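PDB 4GI5: quinone reductase from Klebsiella pneumoniae subsp. pneumoniae, which binds flavin-adenine dinucleotide and probably reduces quinones with NAD(P)H. Local coordinates for residues 110-122 / 163-175. Sequence-based numbering, arbitrary orientation.
Sequences LLWADTVIFQFPL and TFVGKRAMLIVTA. With FAD (flavin-adenine dinucleotide), chain H.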
ATOM      1  N   LEU B 110      -3.199   3.088  20.929  1.00 17.44           N
ATOM      2  CA  LEU B 110      -4.378   3.315  20.167  1.00 16.40           C
ATOM      3  C   LEU B 110      -5.608   3.371  21.085  1.00 17.76           C
ATOM      4  O   LEU B 110      -6.496   4.154  20.846  1.00 18.74           O
ATOM      5  CB  LEU B 110      -4.549   2.142  19.166  1.00 17.72           C
ATOM      6  CG  LEU B 110      -3.592   2.229  17.995  1.00 18.19           C
ATOM      7  CD1 LEU B 110      -3.543   0.878  17.302  1.00 18.36           C
ATOM      8  CD2 LEU B 110      -4.050   3.255  16.997  1.00 18.63           C
ATOM      9  N   LEU B 111      -5.692   2.455  22.027  1.00 17.83           N
ATOM     10  CA  LEU B 111      -6.829   2.501  22.993  1.00 20.78           C
ATOM     11  C   LEU B 111      -6.859   3.785  23.824  1.00 21.09           C
ATOM     12  O   LEU B 111      -7.936   4.354  24.066  1.00 19.56           O
ATOM     13  CB  LEU B 111      -6.820   1.264  23.876  1.00 21.42           C
ATOM     14  CG  LEU B 111      -7.059  -0.102  23.178  1.00 24.07           C
ATOM     15  CD1 LEU B 111      -6.916  -1.249  24.139  1.00 27.40           C
ATOM     16  CD2 LEU B 111      -8.382  -0.129  22.466  1.00 23.72           C
ATOM     17  N   TRP B 112      -5.683   4.309  24.161  1.00 20.41           N
ATOM     18  CA  TRP B 112      -5.565   5.579  24.885  1.00 20.52           C
ATOM     19  C   TRP B 112      -6.018   6.761  24.110  1.00 22.73           C
ATOM     20  O   TRP B 112      -6.633   7.710  24.620  1.00 20.03           O
ATOM     21  CB  TRP B 112      -4.077   5.682  25.311  1.00 22.80           C
ATOM     22  CG  TRP B 112      -3.645   7.041  25.825  1.00 23.23           C
ATOM     23  CD1 TRP B 112      -3.682   7.493  27.164  1.00 28.34           C
ATOM     24  CD2 TRP B 112      -3.097   8.112  25.056  1.00 22.48           C
ATOM     25  NE1 TRP B 112      -3.205   8.775  27.233  1.00 24.04           N
ATOM     26  CE2 TRP B 112      -2.840   9.206  25.976  1.00 26.89           C
ATOM     27  CE3 TRP B 112      -2.744   8.257  23.722  1.00 20.93           C
ATOM     28  CZ2 TRP B 112      -2.330  10.426  25.558  1.00 25.09           C
ATOM     29  CZ3 TRP B 112      -2.283   9.507  23.285  1.00 22.80           C
ATOM     30  CH2 TRP B 112      -2.015  10.571  24.211  1.00 26.11           C
ATOM     31  N   ALA B 113      -5.664   6.807  22.797  1.00 19.32           N
ATOM     32  CA  ALA B 113      -5.938   7.946  21.960  1.00 18.57           C
ATOM     33  C   ALA B 113      -7.377   8.192  21.600  1.00 19.53           C
ATOM     34  O   ALA B 113      -8.147   7.262  21.373  1.00 22.22           O
ATOM     35  CB  ALA B 113      -5.097   7.852  20.636  1.00 19.60           C
ATOM     36  N   ASP B 114      -7.745   9.478  21.505  1.00 18.91           N
ATOM     37  CA  ASP B 114      -9.003   9.909  20.916  1.00 22.79           C
ATOM     38  C   ASP B 114      -8.828  10.167  19.406  1.00 20.13           C
ATOM     39  O   ASP B 114      -9.795  10.129  18.667  1.00 19.63           O
ATOM     40  CB  ASP B 114      -9.390  11.376  21.458  1.00 26.62           C
ATOM     41  CG  ASP B 114      -9.631  11.399  22.922  1.00 38.80           C
ATOM     42  OD1 ASP B 114     -10.414  10.496  23.333  1.00 37.08           O
ATOM     43  OD2 ASP B 114      -9.010  12.223  23.657  1.00 32.88           O
ATOM     44  N   THR B 115      -7.618  10.577  19.000  1.00 19.99           N
ATOM     45  CA  THR B 115      -7.341  10.975  17.640  1.00 20.22           C
ATOM     46  C   THR B 115      -5.985  10.408  17.254  1.00 18.35           C
ATOM     47  O   THR B 115      -5.011  10.445  18.039  1.00 17.53           O
ATOM     48  CB  THR B 115      -7.240  12.530  17.548  1.00 25.88           C
ATOM     49  OG1 THR B 115      -8.538  13.111  17.857  1.00 26.56           O
ATOM     50  CG2 THR B 115      -6.943  12.967  16.151  1.00 24.96           C
ATOM     51  N   VAL B 116      -5.912   9.823  16.090  1.00 15.73           N
ATOM     52  CA  VAL B 116      -4.720   9.157  15.628  1.00 15.50           C
ATOM     53  C   VAL B 116      -4.329   9.730  14.279  1.00 17.38           C
ATOM     54  O   VAL B 116      -5.156   9.764  13.335  1.00 16.83           O
ATOM     55  CB  VAL B 116      -4.936   7.655  15.467  1.00 16.56           C
ATOM     56  CG1 VAL B 116      -3.649   6.918  15.075  1.00 19.03           C
ATOM     57  CG2 VAL B 116      -5.386   7.045  16.785  1.00 17.12           C
ATOM     58  N   ILE B 117      -3.102  10.216  14.167  1.00 15.24           N
ATOM     59  CA  ILE B 117      -2.634  10.845  12.974  1.00 16.23           C
ATOM     60  C   ILE B 117      -1.483  10.007  12.403  1.00 15.16           C
ATOM     61  O   ILE B 117      -0.622   9.556  13.151  1.00 15.60           O
ATOM     62  CB  ILE B 117      -2.111  12.280  13.206  1.00 16.96           C
ATOM     63  CG1 ILE B 117      -3.237  13.138  13.735  1.00 19.01           C
ATOM     64  CG2 ILE B 117      -1.516  12.870  11.923  1.00 18.37           C
ATOM     65  CD1 ILE B 117      -2.823  14.513  14.223  1.00 20.95           C
ATOM     66  N   PHE B 118      -1.553   9.680  11.110  1.00 15.29           N
ATOM     67  CA  PHE B 118      -0.503   8.931  10.415  1.00 14.91           C
ATOM     68  C   PHE B 118       0.214   9.906   9.499  1.00 16.34           C
ATOM     69  O   PHE B 118      -0.389  10.460   8.557  1.00 16.61           O
ATOM     70  CB  PHE B 118      -1.080   7.781   9.560  1.00 15.07           C
ATOM     71  CG  PHE B 118      -1.814   6.746  10.371  1.00 16.81           C
ATOM     72  CD1 PHE B 118      -3.084   6.962  10.870  1.00 18.74           C
ATOM     73  CD2 PHE B 118      -1.171   5.566  10.661  1.00 22.10           C
ATOM     74  CE1 PHE B 118      -3.727   5.955  11.622  1.00 18.39           C
ATOM     75  CE2 PHE B 118      -1.843   4.575  11.358  1.00 19.95           C
ATOM     76  CZ  PHE B 118      -3.036   4.790  11.848  1.00 17.59           C
ATOM     77  N   GLN B 119       1.530  10.074   9.702  1.00 14.24           N
ATOM     78  CA  GLN B 119       2.288  11.000   8.945  1.00 13.79           C
ATOM     79  C   GLN B 119       3.433  10.289   8.219  1.00 16.17           C
ATOM     80  O   GLN B 119       4.197   9.560   8.830  1.00 14.67           O
ATOM     81  CB  GLN B 119       2.938  12.081   9.823  1.00 14.55           C
ATOM     82  CG  GLN B 119       3.655  13.095   9.057  1.00 16.61           C
ATOM     83  CD  GLN B 119       4.511  13.993   9.877  1.00 19.66           C
ATOM     84  OE1 GLN B 119       4.253  14.209  11.053  1.00 19.76           O
ATOM     85  NE2 GLN B 119       5.528  14.544   9.220  1.00 20.61           N
ATOM     86  N   PHE B 120       3.455  10.484   6.891  1.00 13.77           N
ATOM     87  CA  PHE B 120       4.407   9.808   6.023  1.00 14.73           C
ATOM     88  C   PHE B 120       4.596  10.482   4.685  1.00 14.35           C
ATOM     89  O   PHE B 120       3.696  11.114   4.171  1.00 14.55           O
ATOM     90  CB  PHE B 120       4.013   8.341   5.818  1.00 14.26           C
ATOM     91  CG  PHE B 120       2.648   8.142   5.225  1.00 13.75           C
ATOM     92  CD1 PHE B 120       1.551   8.088   6.053  1.00 16.52           C
ATOM     93  CD2 PHE B 120       2.462   7.948   3.851  1.00 14.24           C
ATOM     94  CE1 PHE B 120       0.287   7.935   5.548  1.00 19.45           C
ATOM     95  CE2 PHE B 120       1.204   7.684   3.332  1.00 14.84           C
ATOM     96  CZ  PHE B 120       0.095   7.746   4.180  1.00 15.39           C
ATOM     97  N   PRO B 121       5.810  10.372   4.095  1.00 11.30           N
ATOM     98  CA  PRO B 121       5.969  10.681   2.668  1.00 13.08           C
ATOM     99  C   PRO B 121       5.266   9.595   1.850  1.00 12.67           C
ATOM    100  O   PRO B 121       5.330   8.409   2.210  1.00 12.78           O
ATOM    101  CB  PRO B 121       7.492  10.612   2.459  1.00 13.88           C
ATOM    102  CG  PRO B 121       7.894   9.577   3.492  1.00 13.26           C
ATOM    103  CD  PRO B 121       7.008   9.722   4.667  1.00 13.15           C
ATOM    104  N   LEU B 122       4.653   9.997   0.765  1.00 12.45           N
ATOM    105  CA  LEU B 122       4.106   9.051  -0.208  1.00 12.48           C
ATOM    106  C   LEU B 122       5.230   8.383  -0.921  1.00 13.10           C
ATOM    107  O   LEU B 122       6.036   9.048  -1.608  1.00 13.23           O
ATOM    108  CB  LEU B 122       3.136   9.817  -1.147  1.00 12.86           C
ATOM    109  CG  LEU B 122       2.233   8.868  -1.934  1.00 13.41           C
ATOM    110  CD1 LEU B 122       1.256   8.109  -1.073  1.00 15.24           C
ATOM    111  CD2 LEU B 122       1.521   9.726  -2.938  1.00 15.50           C
ATOM    112  N   THR B 163     -13.170  -1.679  17.080  1.00 17.52           N
ATOM    113  CA  THR B 163     -12.472  -1.256  18.265  1.00 16.51           C
ATOM    114  C   THR B 163     -12.271   0.211  18.329  1.00 17.34           C
ATOM    115  O   THR B 163     -12.243   0.774  19.437  1.00 20.42           O
ATOM    116  CB  THR B 163     -11.139  -2.059  18.394  1.00 19.96           C
ATOM    117  OG1 THR B 163     -11.495  -3.428  18.495  1.00 20.47           O
ATOM    118  CG2 THR B 163     -10.331  -1.686  19.607  1.00 22.50           C
ATOM    119  N   PHE B 164     -12.177   0.905  17.173  1.00 14.81           N
ATOM    120  CA  PHE B 164     -11.837   2.293  17.140  1.00 16.79           C
ATOM    121  C   PHE B 164     -13.021   3.256  17.022  1.00 19.44           C
ATOM    122  O   PHE B 164     -12.854   4.442  16.831  1.00 18.89           O
ATOM    123  CB  PHE B 164     -10.712   2.633  16.119  1.00 19.46           C
ATOM    124  CG  PHE B 164      -9.487   1.698  16.223  1.00 18.63           C
ATOM    125  CD1 PHE B 164      -8.982   1.304  17.457  1.00 19.81           C
ATOM    126  CD2 PHE B 164      -8.841   1.291  15.072  1.00 19.90           C
ATOM    127  CE1 PHE B 164      -7.943   0.407  17.564  1.00 22.09           C
ATOM    128  CE2 PHE B 164      -7.733   0.498  15.154  1.00 19.93           C
ATOM    129  CZ  PHE B 164      -7.295  -0.006  16.387  1.00 23.05           C
ATOM    130  N   VAL B 165     -14.231   2.728  17.137  1.00 18.30           N
ATOM    131  CA  VAL B 165     -15.418   3.581  17.093  1.00 19.94           C
ATOM    132  C   VAL B 165     -15.296   4.681  18.170  1.00 19.90           C
ATOM    133  O   VAL B 165     -14.896   4.387  19.315  1.00 22.53           O
ATOM    134  CB  VAL B 165     -16.706   2.774  17.337  1.00 23.90           C
ATOM    135  CG1 VAL B 165     -17.901   3.734  17.477  1.00 31.30           C
ATOM    136  CG2 VAL B 165     -17.012   1.966  16.165  1.00 25.99           C
ATOM    137  N   GLY B 166     -15.641   5.881  17.794  1.00 26.62           N
ATOM    138  CA  GLY B 166     -15.512   7.027  18.705  1.00 29.77           C
ATOM    139  C   GLY B 166     -14.221   7.768  18.561  1.00 30.73           C
ATOM    140  O   GLY B 166     -14.001   8.809  19.244  1.00 27.36           O
ATOM    141  N   LYS B 167     -13.279   7.205  17.777  1.00 20.84           N
ATOM    142  CA  LYS B 167     -11.964   7.870  17.625  1.00 18.91           C
ATOM    143  C   LYS B 167     -11.950   8.441  16.257  1.00 18.61           C
ATOM    144  O   LYS B 167     -12.720   8.028  15.375  1.00 19.76           O
ATOM    145  CB  LYS B 167     -10.774   6.879  17.743  1.00 19.70           C
ATOM    146  CG  LYS B 167     -10.738   6.103  19.019  1.00 19.95           C
ATOM    147  CD  LYS B 167      -9.578   5.140  19.140  1.00 19.44           C
ATOM    148  CE  LYS B 167      -9.706   4.167  20.316  1.00 19.88           C
ATOM    149  NZ  LYS B 167      -9.488   4.916  21.563  1.00 20.99           N
ATOM    150  N   ARG B 168     -11.072   9.420  16.026  1.00 17.23           N
ATOM    151  CA  ARG B 168     -10.902  10.098  14.698  1.00 18.28           C
ATOM    152  C   ARG B 168      -9.474   9.780  14.233  1.00 18.19           C
ATOM    153  O   ARG B 168      -8.586   9.557  15.028  1.00 18.17           O
ATOM    154  CB  ARG B 168     -11.032  11.610  14.850  1.00 22.19           C
ATOM    155  CG  ARG B 168     -12.487  12.026  15.052  1.00 26.26           C
ATOM    156  CD  ARG B 168     -12.641  13.572  15.367  1.00 30.07           C
ATOM    157  NE  ARG B 168     -14.094  13.822  15.005  1.00 35.31           N
ATOM    158  CZ  ARG B 168     -14.615  14.761  14.196  1.00 36.77           C
ATOM    159  NH1 ARG B 168     -13.897  15.772  13.661  1.00 30.01           N
ATOM    160  NH2 ARG B 168     -15.921  14.719  13.944  1.00 39.85           N
ATOM    161  N   ALA B 169      -9.317   9.709  12.927  1.00 16.50           N
ATOM    162  CA  ALA B 169      -7.974   9.465  12.275  1.00 16.94           C
ATOM    163  C   ALA B 169      -7.833  10.379  11.091  1.00 15.56           C
ATOM    164  O   ALA B 169      -8.799  10.815  10.405  1.00 17.90           O
ATOM    165  CB  ALA B 169      -7.892   7.974  11.876  1.00 17.25           C
HETATM  166  N   MSE B 170      -6.606  10.746  10.756  1.00 15.30           N
HETATM  167  CA  MSE B 170      -6.316  11.630   9.615  1.00 16.27           C
HETATM  168  C   MSE B 170      -4.904  11.242   9.100  1.00 15.88           C
HETATM  169  O   MSE B 170      -4.036  10.874   9.908  1.00 17.79           O
HETATM  170  CB  MSE B 170      -6.162  13.068  10.137  1.00 18.28           C
HETATM  171  CG  MSE B 170      -5.971  13.969   8.985  1.00 23.89           C
HETATM  172 SE   MSE B 170      -5.888  15.879   9.705  1.00 26.47          SE
HETATM  173  CE  MSE B 170      -4.125  15.996  10.539  1.00 28.07           C
ATOM    174  N   LEU B 171      -4.693  11.343   7.814  1.00 15.30           N
ATOM    175  CA  LEU B 171      -3.377  11.208   7.244  1.00 14.15           C
ATOM    176  C   LEU B 171      -2.762  12.596   7.005  1.00 15.59           C
ATOM    177  O   LEU B 171      -3.443  13.525   6.561  1.00 16.00           O
ATOM    178  CB  LEU B 171      -3.535  10.567   5.881  1.00 13.25           C
ATOM    179  CG  LEU B 171      -4.244   9.169   5.746  1.00 13.27           C
ATOM    180  CD1 LEU B 171      -4.226   8.607   4.353  1.00 14.17           C
ATOM    181  CD2 LEU B 171      -3.657   8.193   6.709  1.00 14.51           C
ATOM    182  N   ILE B 172      -1.439  12.670   7.140  1.00 12.80           N
ATOM    183  CA  ILE B 172      -0.665  13.786   6.688  1.00 13.78           C
ATOM    184  C   ILE B 172       0.388  13.254   5.770  1.00 13.90           C
ATOM    185  O   ILE B 172       1.216  12.484   6.151  1.00 14.81           O
ATOM    186  CB  ILE B 172       0.015  14.523   7.863  1.00 15.89           C
ATOM    187  CG1 ILE B 172      -0.976  15.078   8.855  1.00 16.54           C
ATOM    188  CG2 ILE B 172       0.873  15.644   7.292  1.00 17.62           C
ATOM    189  CD1 ILE B 172      -0.271  15.605  10.133  1.00 19.99           C
ATOM    190  N   VAL B 173       0.279  13.544   4.506  1.00 13.61           N
ATOM    191  CA  VAL B 173       1.076  12.982   3.436  1.00 13.81           C
ATOM    192  C   VAL B 173       1.784  14.052   2.636  1.00 14.32           C
ATOM    193  O   VAL B 173       1.230  15.036   2.198  1.00 14.63           O
ATOM    194  CB  VAL B 173       0.154  12.236   2.452  1.00 15.82           C
ATOM    195  CG1 VAL B 173       0.963  11.568   1.328  1.00 16.24           C
ATOM    196  CG2 VAL B 173      -0.681  11.236   3.259  1.00 17.55           C
ATOM    197  N   THR B 174       3.063  13.832   2.373  1.00 13.39           N
ATOM    198  CA  THR B 174       3.819  14.651   1.469  1.00 12.83           C
ATOM    199  C   THR B 174       4.133  13.893   0.192  1.00 13.08           C
ATOM    200  O   THR B 174       4.550  12.739   0.278  1.00 14.48           O
ATOM    201  CB  THR B 174       5.201  15.105   2.093  1.00 16.49           C
ATOM    202  OG1 THR B 174       5.880  13.961   2.602  1.00 18.04           O
ATOM    203  CG2 THR B 174       5.024  16.088   3.304  1.00 16.04           C
ATOM    204  N   ALA B 175       3.963  14.528  -0.946  1.00 13.83           N
ATOM    205  CA  ALA B 175       4.141  13.899  -2.243  1.00 13.86           C
ATOM    206  C   ALA B 175       5.057  14.726  -3.115  1.00 15.30           C
ATOM    207  O   ALA B 175       5.014  15.990  -3.104  1.00 17.30           O
ATOM    208  CB  ALA B 175       2.773  13.708  -2.910  1.00 15.80           C
TER
HETATM  209  PA  FAD H 301      13.151  15.923   2.247  1.00 16.39           P
HETATM  210  O1A FAD H 301      13.674  15.739   3.612  1.00 17.84           O
HETATM  211  O2A FAD H 301      13.757  15.386   1.037  1.00 16.72           O
HETATM  212  O5B FAD H 301      12.999  17.524   1.940  1.00 15.27           O
HETATM  213  C5B FAD H 301      12.286  18.104   0.829  1.00 15.90           C
HETATM  214  C4B FAD H 301      12.637  19.553   0.742  1.00 15.78           C
HETATM  215  O4B FAD H 301      12.015  20.220   1.817  1.00 17.51           O
HETATM  216  C3B FAD H 301      14.124  19.812   0.733  1.00 21.19           C
HETATM  217  O3B FAD H 301      14.338  20.720  -0.337  1.00 22.56           O
HETATM  218  C2B FAD H 301      14.268  20.486   2.067  1.00 21.19           C
HETATM  219  O2B FAD H 301      15.428  21.354   2.156  1.00 23.06           O
HETATM  220  C1B FAD H 301      12.994  21.211   2.342  1.00 19.70           C
HETATM  221  N9A FAD H 301      12.825  21.449   3.801  1.00 20.39           N
HETATM  222  C8A FAD H 301      13.111  20.615   4.939  1.00 18.31           C
HETATM  223  N7A FAD H 301      12.849  21.216   6.077  1.00 26.92           N
HETATM  224  C5A FAD H 301      12.525  22.466   5.638  1.00 20.92           C
HETATM  225  C6A FAD H 301      12.232  23.742   6.290  1.00 28.41           C
HETATM  226  N6A FAD H 301      12.178  23.641   7.577  1.00 22.41           N
HETATM  227  N1A FAD H 301      11.922  24.877   5.571  1.00 28.60           N
HETATM  228  C2A FAD H 301      11.919  24.832   4.243  1.00 28.44           C
HETATM  229  N3A FAD H 301      12.236  23.662   3.567  1.00 22.23           N
HETATM  230  C4A FAD H 301      12.477  22.604   4.257  1.00 22.29           C
HETATM  231  N1  FAD H 301       6.131  11.123  -4.793  1.00 13.50           N
HETATM  232  C2  FAD H 301       4.892  10.954  -5.303  1.00 14.89           C
HETATM  233  O2  FAD H 301       4.144  11.971  -5.632  1.00 14.76           O
HETATM  234  N3  FAD H 301       4.363   9.694  -5.502  1.00 12.62           N
HETATM  235  C4  FAD H 301       5.094   8.579  -5.318  1.00 12.93           C
HETATM  236  O4  FAD H 301       4.589   7.453  -5.417  1.00 13.54           O
HETATM  237  C4X FAD H 301       6.429   8.745  -4.807  1.00 13.08           C
HETATM  238  N5  FAD H 301       7.190   7.645  -4.531  1.00 14.11           N
HETATM  239  C5X FAD H 301       8.460   7.807  -3.916  1.00 13.75           C
HETATM  240  C6  FAD H 301       9.162   6.756  -3.562  1.00 13.19           C
HETATM  241  C7  FAD H 301      10.356   6.880  -2.854  1.00 15.20           C
HETATM  242  C7M FAD H 301      11.127   5.679  -2.448  1.00 17.91           C
HETATM  243  C8  FAD H 301      10.872   8.173  -2.598  1.00 12.97           C
HETATM  244  C8M FAD H 301      12.198   8.317  -1.901  1.00 15.35           C
HETATM  245  C9  FAD H 301      10.177   9.278  -2.977  1.00 13.42           C
HETATM  246  C9A FAD H 301       8.920   9.125  -3.630  1.00 12.52           C
HETATM  247  N10 FAD H 301       8.114  10.208  -3.907  1.00 12.94           N
HETATM  248  C10 FAD H 301       6.859  10.059  -4.481  1.00 11.98           C
HETATM  249  C1' FAD H 301       8.511  11.580  -3.561  1.00 13.10           C
HETATM  250  C2' FAD H 301       8.234  11.717  -2.063  1.00 12.75           C
HETATM  251  O2' FAD H 301       6.859  11.712  -1.670  1.00 13.05           O
HETATM  252  C3' FAD H 301       8.878  13.028  -1.504  1.00 14.10           C
HETATM  253  O3' FAD H 301      10.299  12.812  -1.700  1.00 14.79           O
HETATM  254  C4' FAD H 301       8.640  13.256  -0.006  1.00 13.68           C
HETATM  255  O4' FAD H 301       7.309  13.613   0.189  1.00 15.06           O
HETATM  256  C5' FAD H 301       9.481  14.464   0.485  1.00 13.79           C
HETATM  257  O5' FAD H 301       9.371  14.535   1.871  1.00 14.16           O
HETATM  258  P   FAD H 301      10.748  14.311   2.739  1.00 15.10           P
HETATM  259  O1P FAD H 301      10.387  14.508   4.160  1.00 14.42           O
HETATM  260  O2P FAD H 301      11.457  13.076   2.409  1.00 14.25           O
HETATM  261  O3P FAD H 301      11.545  15.597   2.171  1.00 15.18           O
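Thr174 and Leu122 illustrate how a flavodoxin-like sheet delivers its C-terminal strand ends to a flavin. Thr174 OG1 and FAD O4' share a 2.8 Å hydrogen bond, Leu122 O accepts one from FAD O2', and Leu122 N reaches Thr174 O at 2.8 Å, nearly straight at 175°, tying the two ribityl-binding residues together. Asn38 ND2 is also hydrogen-bonded to Thr174 OG1. Behind them strands 115-121 and 168-174 run parallel, bonded from Arg168 N to Asp114 O and Val116 N to Arg168 O on through Phe118 and Phe120, Thr174 N to Phe120 O being weak. On one face Phe120, its ring swung toward Val173 by a chi1 of 58°, receives Val173 CG2 over the ring in a CH-pi contact, while Leu171 CD2 meets the ring edge. On the other, Ile117 CG2 presses tightly on Ile172 CD1 at 3.5 Å. At the far end Lys167 bends at its last torsion (chi4 -72°), and NZ gathers carbonyls where helix 101-112 ends: Ala113 O at 2.7 Å, Leu111 O from above the carbonyl plane, and weakly Leu110 O. Helix 196-204 packs on Phe118 and Leu171, helix 37-51 on Gln119 and Thr174, and strands 24-29 and 209-216 flank the pair.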